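Hemolysin activator protein CdiB (PDB 6WIL) probably secretes a CdiA-type contact-dependent inhibition toxin across the outer membrane, as a two-partner secretion transporter of the Omp85 superfamily. Local coordinates at residues Arg141-Ile152 / Leu201-Leu211; Lys151-Pro162 / Gln176-Tyr185. One frame throughout, in Å; residues are numbered along the deposited sequence.

Contact 1. Residues Arg141-Ile152 / Leu201-Leu211; sequences RLNKIVIQEGKI and LTGYSDLILKL
Val-146 is gripped from two directions by strand 204-211: its N donates to Leu-207 O (2.8 Å, N-H...O angle 172°), and its O accepts from Leu-209 N at 2.8 Å. This is the signature of a parallel pair, and Arg-141, Asn-143, Lys-144 and Gln-148 extend it with their own backbone bonds. Past Ile-147 the register slips by one residue in a beta bulge, so Glu-149 lies beside Lys-210, and Leu-211 N donates to Glu-149 O.

Apolar contacts fill the face carrying Leu-142, Ile-145, Ile-147, Leu-207 and Leu-209. CD1 of Leu-209 meets Ile-145 CG2 at 3.9 Å and Ile-147 CD1 at 3.8 Å, and its two isoleucine neighbours run alongside it. Further along, Leu-211 CD1 packs on Ile-152 CG2.

On the other face, the Tyr-204 ring lies beside Arg-141, whose CB comes to 3.8 Å from CE2. CD1 of Ile-208, with CG1 anti to the carbonyl carbon (chi1 -49°), reaches Val-146 CB.

Lys-144, Asp-206, Glu-149 and Lys-210 share that second face. Asp-206 OD1 receives a weak bond from Lys-144 N at 3.0 Å, while the lysine bends at chi3 and brings its CE, rather than its NZ, against OD2. Lys-210 NZ reaches the bulge residue Gln-148, donating to OE1 at 3.2 Å from above the amide plane. A water links Glu-149 OE2 to Leu-211 O.

The pairing joins the first and last strands of a POTRA-type fold, with strand 185-193 antiparallel along the other edge of 204-213. Its chemistry is two-sided: backbone bonds, nearly straight around Val-146, hold a register that shifts once at the bulge; aliphatic branches serve the helix-facing side, and the other mixes apolar packing with weak or off-plane polar contacts.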
loop_
_atom_site.group_PDB
_atom_site.type_symbol
_atom_site.label_atom_id
_atom_site.label_comp_id
_atom_site.label_asym_id
_atom_site.label_seq_id
_atom_site.Cartn_x
_atom_site.Cartn_y
_atom_site.Cartn_z
ATOM N N ARG A 141 27.716 -10.425 -11.541
ATOM C CA ARG A 141 27.658 -10.321 -10.094
ATOM C C ARG A 141 27.955 -8.894 -9.649
ATOM O O ARG A 141 28.365 -8.035 -10.434
ATOM C CB ARG A 141 28.642 -11.290 -9.431
ATOM C CG ARG A 141 28.487 -12.727 -9.883
ATOM C CD ARG A 141 29.438 -13.635 -9.128
ATOM N NE ARG A 141 28.728 -14.513 -8.207
ATOM C CZ ARG A 141 28.425 -15.779 -8.470
ATOM N NH1 ARG A 141 28.783 -16.319 -9.629
ATOM N NH2 ARG A 141 27.774 -16.508 -7.573
ATOM N N LEU A 142 27.733 -8.658 -8.361
ATOM C CA LEU A 142 27.968 -7.360 -7.748
ATOM C C LEU A 142 29.359 -7.335 -7.134
ATOM O O LEU A 142 29.711 -8.227 -6.362
ATOM C CB LEU A 142 26.911 -7.081 -6.680
ATOM C CG LEU A 142 26.959 -5.727 -5.974
ATOM C CD1 LEU A 142 26.667 -4.603 -6.954
ATOM C CD2 LEU A 142 25.981 -5.697 -4.811
ATOM N N ASN A 143 30.143 -6.320 -7.478
ATOM C CA ASN A 143 31.490 -6.192 -6.945
ATOM C C ASN A 143 31.562 -5.281 -5.725
ATOM O O ASN A 143 32.054 -5.705 -4.673
ATOM C CB ASN A 143 32.415 -5.684 -8.049
ATOM C CG ASN A 143 33.819 -5.398 -7.562
ATOM O OD1 ASN A 143 34.397 -4.376 -7.896
ATOM N ND2 ASN A 143 34.389 -6.327 -6.784
ATOM N N LYS A 144 31.080 -4.042 -5.838
ATOM C CA LYS A 144 31.084 -3.101 -4.726
ATOM C C LYS A 144 29.805 -2.278 -4.741
ATOM O O LYS A 144 29.288 -1.923 -5.802
ATOM C CB LYS A 144 32.286 -2.138 -4.774
ATOM C CG LYS A 144 33.625 -2.749 -5.163
ATOM C CD LYS A 144 34.727 -1.690 -5.193
ATOM C CE LYS A 144 34.465 -0.604 -6.236
ATOM N NZ LYS A 144 35.528 0.452 -6.227
ATOM N N ILE A 145 29.313 -1.954 -3.552
ATOM C CA ILE A 145 28.321 -0.898 -3.394
ATOM C C ILE A 145 29.081 0.380 -3.068
ATOM O O ILE A 145 29.823 0.434 -2.082
ATOM C CB ILE A 145 27.295 -1.245 -2.305
ATOM C CG1 ILE A 145 26.458 -2.447 -2.747
ATOM C CG2 ILE A 145 26.398 -0.047 -2.005
ATOM C CD1 ILE A 145 26.228 -3.466 -1.658
ATOM N N VAL A 146 28.936 1.393 -3.915
ATOM C CA VAL A 146 29.703 2.628 -3.804
ATOM C C VAL A 146 28.754 3.745 -3.401
ATOM O O VAL A 146 27.825 4.082 -4.146
ATOM C CB VAL A 146 30.433 2.970 -5.114
ATOM C CG1 VAL A 146 31.055 4.360 -5.032
ATOM C CG2 VAL A 146 31.500 1.926 -5.416
ATOM N N ILE A 147 28.991 4.322 -2.225
ATOM C CA ILE A 147 28.207 5.459 -1.745
ATOM C C ILE A 147 28.977 6.708 -2.165
ATOM O O ILE A 147 29.807 7.238 -1.425
ATOM C CB ILE A 147 27.969 5.399 -0.239
ATOM C CG1 ILE A 147 27.550 3.988 0.182
ATOM C CG2 ILE A 147 26.904 6.408 0.167
ATOM C CD1 ILE A 147 26.279 3.491 -0.489
ATOM N N GLN A 148 28.699 7.180 -3.382
ATOM C CA GLN A 148 29.393 8.358 -3.891
ATOM C C GLN A 148 29.047 9.602 -3.085
ATOM O O GLN A 148 29.852 10.540 -3.009
ATOM C CB GLN A 148 29.054 8.564 -5.369
ATOM C CG GLN A 148 29.743 9.757 -6.018
ATOM C CD GLN A 148 29.390 9.908 -7.483
ATOM O OE1 GLN A 148 28.987 10.985 -7.928
ATOM N NE2 GLN A 148 29.546 8.830 -8.245
ATOM N N GLU A 149 27.874 9.622 -2.455
ATOM C CA GLU A 149 27.387 10.820 -1.792
ATOM C C GLU A 149 26.367 10.425 -0.730
ATOM O O GLU A 149 25.526 9.553 -0.964
ATOM C CB GLU A 149 26.770 11.776 -2.818
ATOM C CG GLU A 149 26.181 13.044 -2.250
ATOM C CD GLU A 149 25.559 13.905 -3.329
ATOM O OE1 GLU A 149 26.026 13.833 -4.486
ATOM O OE2 GLU A 149 24.596 14.640 -3.025
ATOM N N GLY A 150 26.457 11.061 0.428
ATOM C CA GLY A 150 25.535 10.820 1.520
ATOM C C GLY A 150 26.084 9.833 2.533
ATOM O O GLY A 150 26.916 8.974 2.223
ATOM N N LYS A 151 25.606 9.949 3.768
ATOM C CA LYS A 151 26.060 9.099 4.860
ATOM C C LYS A 151 25.063 7.972 5.085
ATOM O O LYS A 151 23.852 8.210 5.170
ATOM C CB LYS A 151 26.245 9.904 6.148
ATOM C CG LYS A 151 27.095 11.154 5.978
ATOM C CD LYS A 151 28.380 10.870 5.213
ATOM C CE LYS A 151 29.490 10.332 6.102
ATOM N NZ LYS A 151 30.770 10.189 5.332
ATOM N N ILE A 152 25.576 6.750 5.177
ATOM C CA ILE A 152 24.751 5.584 5.464
ATOM C C ILE A 152 25.612 4.567 6.200
ATOM O O ILE A 152 26.699 4.208 5.739
ATOM C CB ILE A 152 24.127 4.991 4.182
ATOM C CG1 ILE A 152 23.285 3.761 4.511
ATOM C CG2 ILE A 152 25.188 4.659 3.141
ATOM C CD1 ILE A 152 22.280 3.407 3.440
ATOM N N LEU A 201 36.896 -5.608 -14.353
ATOM C CA LEU A 201 36.486 -6.944 -13.935
ATOM C C LEU A 201 35.329 -7.369 -14.833
ATOM O O LEU A 201 34.309 -6.674 -14.902
ATOM C CB LEU A 201 36.064 -6.975 -12.465
ATOM C CG LEU A 201 37.095 -6.758 -11.354
ATOM C CD1 LEU A 201 37.001 -5.348 -10.794
ATOM C CD2 LEU A 201 36.914 -7.783 -10.246
ATOM N N THR A 202 35.480 -8.507 -15.516
ATOM C CA THR A 202 34.599 -8.797 -16.646
ATOM C C THR A 202 33.196 -9.197 -16.195
ATOM O O THR A 202 32.205 -8.799 -16.819
ATOM C CB THR A 202 35.221 -9.876 -17.545
ATOM O OG1 THR A 202 34.542 -9.901 -18.808
ATOM C CG2 THR A 202 35.148 -11.269 -16.910
ATOM N N GLY A 203 33.080 -9.963 -15.114
ATOM C CA GLY A 203 31.781 -10.482 -14.736
ATOM C C GLY A 203 31.129 -9.733 -13.593
ATOM O O GLY A 203 30.236 -10.272 -12.933
ATOM N N TYR A 204 31.546 -8.492 -13.348
ATOM C CA TYR A 204 31.150 -7.793 -12.136
ATOM C C TYR A 204 30.653 -6.383 -12.423
ATOM O O TYR A 204 30.989 -5.767 -13.437
ATOM C CB TYR A 204 32.303 -7.738 -11.138
ATOM C CG TYR A 204 32.591 -9.077 -10.509
ATOM C CD1 TYR A 204 33.424 -9.990 -11.135
ATOM C CD2 TYR A 204 32.023 -9.432 -9.293
ATOM C CE1 TYR A 204 33.689 -11.216 -10.568
ATOM C CE2 TYR A 204 32.286 -10.658 -8.715
ATOM C CZ TYR A 204 33.120 -11.545 -9.359
ATOM O OH TYR A 204 33.390 -12.770 -8.795
ATOM N N SER A 205 29.857 -5.878 -11.489
ATOM C CA SER A 205 29.214 -4.580 -11.598
ATOM C C SER A 205 29.422 -3.804 -10.305
ATOM O O SER A 205 29.596 -4.383 -9.232
ATOM C CB SER A 205 27.701 -4.723 -11.891
ATOM O OG SER A 205 27.419 -5.304 -13.172
ATOM N N ASP A 206 29.382 -2.480 -10.415
ATOM C CA ASP A 206 29.438 -1.598 -9.260
ATOM C C ASP A 206 28.128 -0.839 -9.160
ATOM O O ASP A 206 27.633 -0.308 -10.160
ATOM C CB ASP A 206 30.619 -0.629 -9.346
ATOM C CG ASP A 206 31.914 -1.265 -8.899
ATOM O OD1 ASP A 206 31.851 -2.257 -8.137
ATOM O OD2 ASP A 206 32.990 -0.783 -9.305
ATOM N N LEU A 207 27.561 -0.822 -7.956
ATOM C CA LEU A 207 26.306 -0.141 -7.665
ATOM C C LEU A 207 26.639 1.244 -7.122
ATOM O O LEU A 207 27.030 1.392 -5.962
ATOM C CB LEU A 207 25.480 -0.949 -6.672
ATOM C CG LEU A 207 24.057 -0.438 -6.453
ATOM C CD1 LEU A 207 23.294 -0.485 -7.758
ATOM C CD2 LEU A 207 23.340 -1.238 -5.377
ATOM N N ILE A 208 26.466 2.259 -7.964
ATOM C CA ILE A 208 26.781 3.637 -7.607
ATOM C C ILE A 208 25.536 4.287 -7.017
ATOM O O ILE A 208 24.526 4.454 -7.711
ATOM C CB ILE A 208 27.284 4.422 -8.827
ATOM C CG1 ILE A 208 28.372 3.633 -9.558
ATOM C CG2 ILE A 208 27.806 5.790 -8.405
ATOM C CD1 ILE A 208 29.515 3.202 -8.665
ATOM N N LEU A 209 25.611 4.665 -5.742
ATOM C CA LEU A 209 24.498 5.273 -5.023
ATOM C C LEU A 209 24.838 6.709 -4.648
ATOM O O LEU A 209 25.883 6.965 -4.042
ATOM C CB LEU A 209 24.161 4.472 -3.763
ATOM C CG LEU A 209 23.458 3.130 -3.955
ATOM C CD1 LEU A 209 23.364 2.382 -2.636
ATOM C CD2 LEU A 209 22.080 3.357 -4.536
ATOM N N LYS A 210 23.954 7.640 -5.003
ATOM C CA LYS A 210 24.030 9.029 -4.557
ATOM C C LYS A 210 22.835 9.298 -3.647
ATOM O O LYS A 210 21.684 9.253 -4.097
ATOM C CB LYS A 210 24.051 9.993 -5.741
ATOM C CG LYS A 210 25.435 10.238 -6.324
ATOM C CD LYS A 210 25.425 11.399 -7.307
ATOM C CE LYS A 210 25.080 10.941 -8.711
ATOM N NZ LYS A 210 26.200 10.169 -9.315
ATOM N N LEU A 211 23.107 9.577 -2.373
ATOM C CA LEU A 211 22.073 9.717 -1.357
ATOM C C LEU A 211 22.058 11.134 -0.796
ATOM O O LEU A 211 23.108 11.767 -0.637
ATOM C CB LEU A 211 22.279 8.713 -0.214
ATOM C CG LEU A 211 22.399 7.229 -0.576
ATOM C CD1 LEU A 211 22.687 6.397 0.664
ATOM C CD2 LEU A 211 21.144 6.722 -1.281
HETATM O O HOH W 1 24.042 14.549 0.188
#

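Contact 2. Residues Lys151-Pro162 / Gln176-Tyr185; sequences KISSLQLKTGLP and QGLENLKRVY
Asn-180 points at the end of helix 154-160, where its ND2 donates to Gly-160 O at 2.9 Å (N-H...O angle 158°), with the oxygen close to the amide plane. The same ND2 also bonds Gly-280 O, so one amide ties two backbone carbonyls together. Beside it, the helices meet at bare backbone: Gly-177 CA brings a C-H to Gly-160 O at 3.4 Å, and Leu-161 CD2 sits on Gly-177 CA at 3.5 Å, an approach the absent side chain permits.

Tyr-185 reaches across from the far end. Its CG is anti to the carbonyl carbon (chi1 -62°), which sends the ring toward the turn before helix 154-160; there OH gives a weak hydrogen bond to Lys-151 O at 2.7 Å. The Gln-156 amide lies close to the hydroxyl end, its plane only 19° from that of the ring. Ile-152 CD1 fits between the Tyr-185 ring, 3.8 Å from CE2, and Leu-181 CD2, its side chain crossing the leucine at about a right angle.

Two backbone carbonyls, one at a helix end and one in a turn, thus accept from side chains, the tyrosine bond weakly, while Ile-152, Leu-161 and Leu-181 form the apolar part between them.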
loop_
_atom_site.group_PDB
_atom_site.type_symbol
_atom_site.label_atom_id
_atom_site.label_comp_id
_atom_site.label_asym_id
_atom_site.label_seq_id
_atom_site.Cartn_x
_atom_site.Cartn_y
_atom_site.Cartn_z
ATOM N N LYS A 151 25.606 9.949 3.768
ATOM C CA LYS A 151 26.060 9.099 4.860
ATOM C C LYS A 151 25.063 7.972 5.085
ATOM O O LYS A 151 23.852 8.210 5.170
ATOM C CB LYS A 151 26.245 9.904 6.148
ATOM C CG LYS A 151 27.095 11.154 5.978
ATOM C CD LYS A 151 28.380 10.870 5.213
ATOM C CE LYS A 151 29.490 10.332 6.102
ATOM N NZ LYS A 151 30.770 10.189 5.332
ATOM N N ILE A 152 25.576 6.750 5.177
ATOM C CA ILE A 152 24.751 5.584 5.464
ATOM C C ILE A 152 25.612 4.567 6.200
ATOM O O ILE A 152 26.699 4.208 5.739
ATOM C CB ILE A 152 24.127 4.991 4.182
ATOM C CG1 ILE A 152 23.285 3.761 4.511
ATOM C CG2 ILE A 152 25.188 4.659 3.141
ATOM C CD1 ILE A 152 22.280 3.407 3.440
ATOM N N SER A 153 25.139 4.126 7.361
ATOM C CA SER A 153 25.888 3.154 8.136
ATOM C C SER A 153 25.888 1.803 7.429
ATOM O O SER A 153 25.020 1.499 6.606
ATOM C CB SER A 153 25.296 3.009 9.536
ATOM O OG SER A 153 24.273 2.029 9.552
ATOM N N SER A 154 26.887 0.985 7.762
ATOM C CA SER A 154 26.962 -0.350 7.179
ATOM C C SER A 154 25.761 -1.197 7.571
ATOM O O SER A 154 25.306 -2.033 6.782
ATOM C CB SER A 154 28.264 -1.032 7.597
ATOM O OG SER A 154 29.383 -0.288 7.147
ATOM N N LEU A 155 25.229 -0.990 8.777
ATOM C CA LEU A 155 24.031 -1.712 9.190
ATOM C C LEU A 155 22.835 -1.328 8.327
ATOM O O LEU A 155 22.039 -2.191 7.937
ATOM C CB LEU A 155 23.745 -1.442 10.668
ATOM C CG LEU A 155 22.494 -2.082 11.274
ATOM C CD1 LEU A 155 22.537 -3.596 11.133
ATOM C CD2 LEU A 155 22.343 -1.680 12.736
ATOM N N GLN A 156 22.703 -0.037 8.009
ATOM C CA GLN A 156 21.612 0.417 7.152
ATOM C C GLN A 156 21.629 -0.286 5.802
ATOM O O GLN A 156 20.580 -0.712 5.303
ATOM C CB GLN A 156 21.695 1.930 6.959
ATOM C CG GLN A 156 20.716 2.740 7.784
ATOM C CD GLN A 156 20.914 4.227 7.591
ATOM O OE1 GLN A 156 20.086 4.902 6.976
ATOM N NE2 GLN A 156 22.024 4.747 8.106
ATOM N N LEU A 157 22.809 -0.412 5.187
ATOM C CA LEU A 157 22.897 -1.113 3.910
ATOM C C LEU A 157 22.515 -2.578 4.059
ATOM O O LEU A 157 21.789 -3.124 3.221
ATOM C CB LEU A 157 24.304 -0.995 3.332
ATOM C CG LEU A 157 24.726 0.355 2.763
ATOM C CD1 LEU A 157 26.195 0.308 2.376
ATOM C CD2 LEU A 157 23.869 0.725 1.567
ATOM N N LYS A 158 22.989 -3.230 5.123
ATOM C CA LYS A 158 22.709 -4.651 5.300
ATOM C C LYS A 158 21.217 -4.911 5.489
ATOM O O LYS A 158 20.680 -5.887 4.952
ATOM C CB LYS A 158 23.504 -5.204 6.483
ATOM C CG LYS A 158 22.972 -6.533 6.997
ATOM C CD LYS A 158 24.009 -7.317 7.777
ATOM C CE LYS A 158 23.432 -8.653 8.228
ATOM N NZ LYS A 158 24.434 -9.499 8.933
ATOM N N THR A 159 20.526 -4.050 6.244
ATOM C CA THR A 159 19.109 -4.285 6.512
ATOM C C THR A 159 18.215 -3.755 5.397
ATOM O O THR A 159 17.177 -4.359 5.104
ATOM C CB THR A 159 18.703 -3.655 7.850
ATOM O OG1 THR A 159 18.907 -2.235 7.808
ATOM C CG2 THR A 159 19.518 -4.248 8.988
ATOM N N GLY A 160 18.594 -2.640 4.768
ATOM C CA GLY A 160 17.790 -2.095 3.690
ATOM C C GLY A 160 17.937 -2.821 2.366
ATOM O O GLY A 160 16.984 -2.873 1.582
ATOM N N LEU A 161 19.116 -3.384 2.090
ATOM C CA LEU A 161 19.355 -4.060 0.818
ATOM C C LEU A 161 19.345 -5.563 1.029
ATOM O O LEU A 161 20.151 -6.068 1.827
ATOM C CB LEU A 161 20.684 -3.630 0.218
ATOM C CG LEU A 161 20.925 -2.135 0.057
ATOM C CD1 LEU A 161 22.295 -1.911 -0.558
ATOM C CD2 LEU A 161 19.841 -1.518 -0.799
ATOM N N PRO A 162 18.481 -6.316 0.345
ATOM C CA PRO A 162 18.460 -7.771 0.541
ATOM C C PRO A 162 19.583 -8.496 -0.184
ATOM O O PRO A 162 19.535 -9.719 -0.341
ATOM C CB PRO A 162 17.084 -8.169 -0.005
ATOM C CG PRO A 162 16.797 -7.134 -1.039
ATOM C CD PRO A 162 17.376 -5.855 -0.515
ATOM N N GLN A 176 13.799 -3.435 -4.626
ATOM C CA GLN A 176 13.382 -3.547 -3.235
ATOM C C GLN A 176 14.275 -2.708 -2.332
ATOM O O GLN A 176 13.788 -1.905 -1.526
ATOM C CB GLN A 176 13.401 -5.009 -2.799
ATOM C CG GLN A 176 12.825 -5.223 -1.419
ATOM C CD GLN A 176 11.358 -4.838 -1.348
ATOM O OE1 GLN A 176 10.636 -4.914 -2.345
ATOM N NE2 GLN A 176 10.911 -4.416 -0.167
ATOM N N GLY A 177 15.593 -2.881 -2.457
ATOM C CA GLY A 177 16.512 -2.096 -1.653
ATOM C C GLY A 177 16.415 -0.609 -1.935
ATOM O O GLY A 177 16.490 0.213 -1.018
ATOM N N LEU A 178 16.244 -0.243 -3.206
ATOM C CA LEU A 178 16.052 1.162 -3.549
ATOM C C LEU A 178 14.808 1.734 -2.875
ATOM O O LEU A 178 14.823 2.873 -2.393
ATOM C CB LEU A 178 15.967 1.316 -5.065
ATOM C CG LEU A 178 15.705 2.700 -5.649
ATOM C CD1 LEU A 178 16.673 2.967 -6.784
ATOM C CD2 LEU A 178 14.282 2.759 -6.154
ATOM N N GLU A 179 13.719 0.960 -2.831
ATOM C CA GLU A 179 12.498 1.446 -2.193
ATOM C C GLU A 179 12.693 1.622 -0.694
ATOM O O GLU A 179 12.194 2.588 -0.105
ATOM C CB GLU A 179 11.341 0.490 -2.470
ATOM C CG GLU A 179 10.503 0.866 -3.674
ATOM C CD GLU A 179 9.645 -0.285 -4.159
ATOM O OE1 GLU A 179 9.588 -0.509 -5.386
ATOM O OE2 GLU A 179 9.040 -0.978 -3.312
ATOM N N ASN A 180 13.420 0.698 -0.063
ATOM C CA ASN A 180 13.708 0.814 1.361
ATOM C C ASN A 180 14.534 2.058 1.663
ATOM O O ASN A 180 14.317 2.723 2.683
ATOM C CB ASN A 180 14.429 -0.440 1.850
ATOM C CG ASN A 180 13.538 -1.658 1.834
ATOM O OD1 ASN A 180 12.322 -1.542 1.700
ATOM N ND2 ASN A 180 14.134 -2.835 1.991
ATOM N N LEU A 181 15.484 2.394 0.785
ATOM C CA LEU A 181 16.320 3.565 1.026
ATOM C C LEU A 181 15.572 4.859 0.741
ATOM O O LEU A 181 15.903 5.902 1.315
ATOM C CB LEU A 181 17.593 3.505 0.179
ATOM C CG LEU A 181 18.587 2.379 0.462
ATOM C CD1 LEU A 181 19.899 2.597 -0.294
ATOM C CD2 LEU A 181 18.837 2.252 1.951
ATOM N N LYS A 182 14.573 4.821 -0.138
ATOM C CA LYS A 182 13.822 6.029 -0.457
ATOM C C LYS A 182 12.859 6.438 0.646
ATOM O O LYS A 182 12.243 7.504 0.538
ATOM C CB LYS A 182 13.062 5.850 -1.771
ATOM C CG LYS A 182 13.931 6.051 -2.999
ATOM C CD LYS A 182 13.278 5.470 -4.236
ATOM C CE LYS A 182 11.930 6.108 -4.529
ATOM N NZ LYS A 182 12.054 7.497 -5.047
ATOM N N ARG A 183 12.710 5.628 1.696
ATOM C CA ARG A 183 11.934 6.077 2.845
ATOM C C ARG A 183 12.642 7.198 3.589
ATOM O O ARG A 183 11.983 8.086 4.137
ATOM C CB ARG A 183 11.657 4.906 3.786
ATOM C CG ARG A 183 10.728 3.865 3.198
ATOM C CD ARG A 183 10.492 2.729 4.168
ATOM N NE ARG A 183 9.754 1.637 3.545
ATOM C CZ ARG A 183 9.238 0.611 4.210
ATOM N NH1 ARG A 183 9.371 0.540 5.528
ATOM N NH2 ARG A 183 8.586 -0.340 3.558
ATOM N N VAL A 184 13.972 7.188 3.606
ATOM C CA VAL A 184 14.744 8.166 4.365
ATOM C C VAL A 184 15.709 8.969 3.505
ATOM O O VAL A 184 16.236 9.984 3.986
ATOM C CB VAL A 184 15.507 7.500 5.530
ATOM C CG1 VAL A 184 14.548 6.701 6.407
ATOM C CG2 VAL A 184 16.607 6.612 5.003
ATOM N N TYR A 185 15.959 8.567 2.259
ATOM C CA TYR A 185 16.861 9.288 1.374
ATOM C C TYR A 185 16.169 9.639 0.067
ATOM O O TYR A 185 15.229 8.966 -0.365
ATOM C CB TYR A 185 18.114 8.478 1.019
ATOM C CG TYR A 185 19.004 8.101 2.173
ATOM C CD1 TYR A 185 19.797 9.051 2.810
ATOM C CD2 TYR A 185 19.081 6.784 2.602
ATOM C CE1 TYR A 185 20.620 8.698 3.863
ATOM C CE2 TYR A 185 19.898 6.422 3.649
ATOM C CZ TYR A 185 20.666 7.378 4.275
ATOM O OH TYR A 185 21.480 6.999 5.315
#

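How the contacts relate
Contact 1 pairs two strands of the sheet, and contact 2 packs together the helices that lie on it, giving the beta-alpha-alpha-beta-beta order of a POTRA domain. Their centres are 13 Å apart, and Lys-151 and Ile-152 belong to both, at the turn from strand 132-149 into helix 154-160. Direct packing joins them: Leu-211 CB lies 3.9 Å from Tyr-185 CD1, Leu-209 CD1 4.2 Å from Leu-181 CD1, and Ile-147 CD1 4.2 Å from Leu-157 CD2. Contact 2 also reaches the barrel, through salt bridges from Glu-179 to Arg-325 and Lys-330 and from Arg-183 to Asp-283. A sulfate, probably from crystallisation, lies about 4 Å from the Pro-162 side chain.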